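Long-range contact in acetyl-CoA C-acetyltransferase (Syntrophomonas wolfei subsp. wolfei, PDB 7N7Z), which probably catalyses the thiolase reaction that joins two acetyl-CoA molecules into acetoacetyl-CoA or, in reverse, cleaves that product: residues G19-G24 against S251-C256. Numbering follows the deposited sequence.
Sequences GRYLGG and SGINDC
Gly19 and Asp255 form an antiparallel hydrogen-bonded pair where the end of strand 8-20 meets the start of strand 254-264. Gly19 N donates to Asp255 O (2.9 Å) in the carbonyl plane, and Asp255 N returns a bond to Gly19 O (3.1 Å). A second donor, the side-chain amide Asn254 ND2, reaches Gly19 O at 3.2 Å, with the oxygen almost in the plane of the Asn254 amide. The two donors sit on opposite faces of the Gly19 carbonyl, each well out of its plane, so this buried oxygen is gripped from above and below. Asn254 CG stands beside its own backbone N (chi1 -51°), which brings ND2 to the Gly19 carbonyl oxygen; the other end, OD1, accepts from the backbone N of His358, a predicted catalytic residue. In the thiolase N-terminal domain, strand 8-20 and strand 254-264 are antiparallel neighbours in the mixed sheet, and the pairing ends as strand 8-20 gives way to a type II turn from Arg20 to Gly23. A water bridges that turn to the strand, donating to Arg20 O (2.6 Å) and to Asp255 OD2 (2.9 Å); the same carboxylate oxygen is hydrogen-bonded to Ser123 OG. Past the sheet, Tyr21 and Ile253 run alongside each other in the same direction. The methyl Ile253 CG2 comes obliquely against the ring, 3.3 Å from Tyr21 CD1, while Leu22 CG lies over the centre of one ring face. The tyrosine extends along the isoleucine toward the subunit interfaces because its CG lies anti to the backbone N (chi1 -180°), and its OH is hydrogen-bonded to Arg133 NH1 of one neighbouring subunit and Arg137 O of another.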
ATOM      1  N   GLY B  19      16.766 -22.148   4.646  1.00 31.70           N
ATOM      2  CA  GLY B  19      16.768 -21.128   5.668  1.00 31.38           C
ATOM      3  C   GLY B  19      15.413 -20.943   6.327  1.00 34.58           C
ATOM      4  O   GLY B  19      14.372 -21.292   5.774  1.00 30.71           O
ATOM      5  N   ARG B  20      15.446 -20.380   7.532  1.00 34.59           N
ATOM      6  CA  ARG B  20      14.223 -20.103   8.268  1.00 36.54           C
ATOM      7  C   ARG B  20      13.482 -18.923   7.652  1.00 31.27           C
ATOM      8  O   ARG B  20      14.086 -18.008   7.086  1.00 33.81           O
ATOM      9  CB  ARG B  20      14.537 -19.792   9.731  1.00 38.13           C
ATOM     10  CG  ARG B  20      14.527 -20.994  10.655  1.00 42.64           C
ATOM     11  CD  ARG B  20      14.906 -20.581  12.073  1.00 43.33           C
ATOM     12  NE  ARG B  20      15.130 -21.728  12.947  1.00 51.92           N
ATOM     13  CZ  ARG B  20      14.350 -22.076  13.963  1.00 55.96           C
ATOM     14  NH1 ARG B  20      13.252 -21.400  14.261  1.00 54.33           N
ATOM     15  NH2 ARG B  20      14.683 -23.130  14.702  1.00 52.78           N
ATOM     16  N   TYR B  21      12.157 -18.952   7.769  1.00 34.06           N
ATOM     17  CA  TYR B  21      11.340 -17.805   7.397  1.00 35.39           C
ATOM     18  C   TYR B  21      11.857 -16.559   8.095  1.00 33.63           C
ATOM     19  O   TYR B  21      11.856 -16.481   9.327  1.00 33.43           O
ATOM     20  CB  TYR B  21       9.880 -18.061   7.774  1.00 36.27           C
ATOM     21  CG  TYR B  21       8.932 -16.935   7.423  1.00 36.14           C
ATOM     22  CD1 TYR B  21       8.879 -16.418   6.136  1.00 35.14           C
ATOM     23  CD2 TYR B  21       8.079 -16.399   8.379  1.00 37.34           C
ATOM     24  CE1 TYR B  21       8.012 -15.397   5.812  1.00 35.62           C
ATOM     25  CE2 TYR B  21       7.206 -15.376   8.064  1.00 36.24           C
ATOM     26  CZ  TYR B  21       7.175 -14.880   6.780  1.00 36.84           C
ATOM     27  OH  TYR B  21       6.304 -13.861   6.464  1.00 38.43           O
ATOM     28  N   LEU B  22      12.311 -15.588   7.305  1.00 33.26           N
ATOM     29  CA  LEU B  22      12.891 -14.360   7.843  1.00 34.86           C
ATOM     30  C   LEU B  22      14.151 -14.656   8.649  1.00 34.60           C
ATOM     31  O   LEU B  22      14.437 -13.988   9.646  1.00 32.49           O
ATOM     32  CB  LEU B  22      11.869 -13.601   8.697  1.00 32.58           C
ATOM     33  CG  LEU B  22      10.483 -13.457   8.059  1.00 37.54           C
ATOM     34  CD1 LEU B  22       9.461 -12.940   9.058  1.00 35.39           C
ATOM     35  CD2 LEU B  22      10.554 -12.544   6.840  1.00 34.04           C
ATOM     36  N   GLY B  23      14.915 -15.659   8.217  1.00 34.55           N
ATOM     37  CA  GLY B  23      16.084 -16.099   8.952  1.00 33.16           C
ATOM     38  C   GLY B  23      17.396 -15.820   8.248  1.00 34.36           C
ATOM     39  O   GLY B  23      17.645 -14.699   7.797  1.00 34.34           O
ATOM     40  N   GLY B  24      18.239 -16.849   8.140  1.00 34.47           N
ATOM     41  CA  GLY B  24      19.591 -16.643   7.648  1.00 32.77           C
ATOM     42  C   GLY B  24      19.656 -16.138   6.221  1.00 33.79           C
ATOM     43  O   GLY B  24      20.572 -15.391   5.865  1.00 32.95           O
ATOM     44  N   SER B 251       4.977 -28.767   8.295  1.00 38.18           N
ATOM     45  CA  SER B 251       6.128 -28.247   7.573  1.00 39.50           C
ATOM     46  C   SER B 251       6.162 -26.727   7.683  1.00 41.12           C
ATOM     47  O   SER B 251       5.129 -26.069   7.838  1.00 42.90           O
ATOM     48  CB  SER B 251       6.083 -28.678   6.109  1.00 38.32           C
ATOM     49  OG  SER B 251       4.997 -28.075   5.429  1.00 43.17           O
ATOM     50  N   GLY B 252       7.365 -26.166   7.605  1.00 44.96           N
ATOM     51  CA  GLY B 252       7.567 -24.761   7.873  1.00 44.88           C
ATOM     52  C   GLY B 252       7.526 -23.891   6.630  1.00 43.98           C
ATOM     53  O   GLY B 252       7.237 -24.334   5.517  1.00 44.05           O
ATOM     54  N   ILE B 253       7.813 -22.613   6.850  1.00 39.14           N
ATOM     55  CA  ILE B 253       7.964 -21.613   5.800  1.00 40.41           C
ATOM     56  C   ILE B 253       9.454 -21.317   5.705  1.00 36.71           C
ATOM     57  O   ILE B 253      10.088 -20.981   6.713  1.00 34.78           O
ATOM     58  CB  ILE B 253       7.146 -20.350   6.114  1.00 39.27           C
ATOM     59  CG1 ILE B 253       5.645 -20.666   6.102  1.00 43.04           C
ATOM     60  CG2 ILE B 253       7.454 -19.238   5.128  1.00 40.60           C
ATOM     61  CD1 ILE B 253       5.131 -21.323   7.378  1.00 47.86           C
ATOM     62  N   ASN B 254      10.029 -21.477   4.513  1.00 34.56           N
ATOM     63  CA  ASN B 254      11.481 -21.521   4.402  1.00 34.46           C
ATOM     64  C   ASN B 254      11.943 -21.043   3.034  1.00 34.69           C
ATOM     65  O   ASN B 254      11.180 -21.024   2.067  1.00 31.06           O
ATOM     66  CB  ASN B 254      12.003 -22.940   4.654  1.00 35.07           C
ATOM     67  CG  ASN B 254      11.460 -23.537   5.931  1.00 35.00           C
ATOM     68  OD1 ASN B 254      10.506 -24.314   5.910  1.00 34.53           O
ATOM     69  ND2 ASN B 254      12.052 -23.158   7.058  1.00 36.42           N
ATOM     70  N   ASP B 255      13.221 -20.675   2.973  1.00 30.12           N
ATOM     71  CA  ASP B 255      13.879 -20.224   1.755  1.00 30.38           C
ATOM     72  C   ASP B 255      14.843 -21.293   1.259  1.00 30.93           C
ATOM     73  O   ASP B 255      15.520 -21.949   2.059  1.00 29.09           O
ATOM     74  CB  ASP B 255      14.649 -18.920   1.999  1.00 32.29           C
ATOM     75  CG  ASP B 255      13.792 -17.843   2.634  1.00 30.01           C
ATOM     76  OD1 ASP B 255      12.576 -17.798   2.349  1.00 28.98           O
ATOM     77  OD2 ASP B 255      14.338 -17.036   3.418  1.00 28.98           O
ATOM     78  N   CYS B 256      14.915 -21.461  -0.062  1.00 27.85           N
ATOM     79  CA  CYS B 256      15.865 -22.402  -0.644  1.00 25.46           C
ATOM     80  C   CYS B 256      15.830 -22.298  -2.160  1.00 30.83           C
ATOM     81  O   CYS B 256      14.851 -21.833  -2.750  1.00 28.23           O
ATOM     82  CB  CYS B 256      15.566 -23.844  -0.226  1.00 29.82           C
ATOM     83  SG  CYS B 256      16.782 -25.033  -0.834  1.00 30.58           S
TER
HETATM   84  O   HOH W   1      16.165 -17.800   5.575  1.00 30.70           O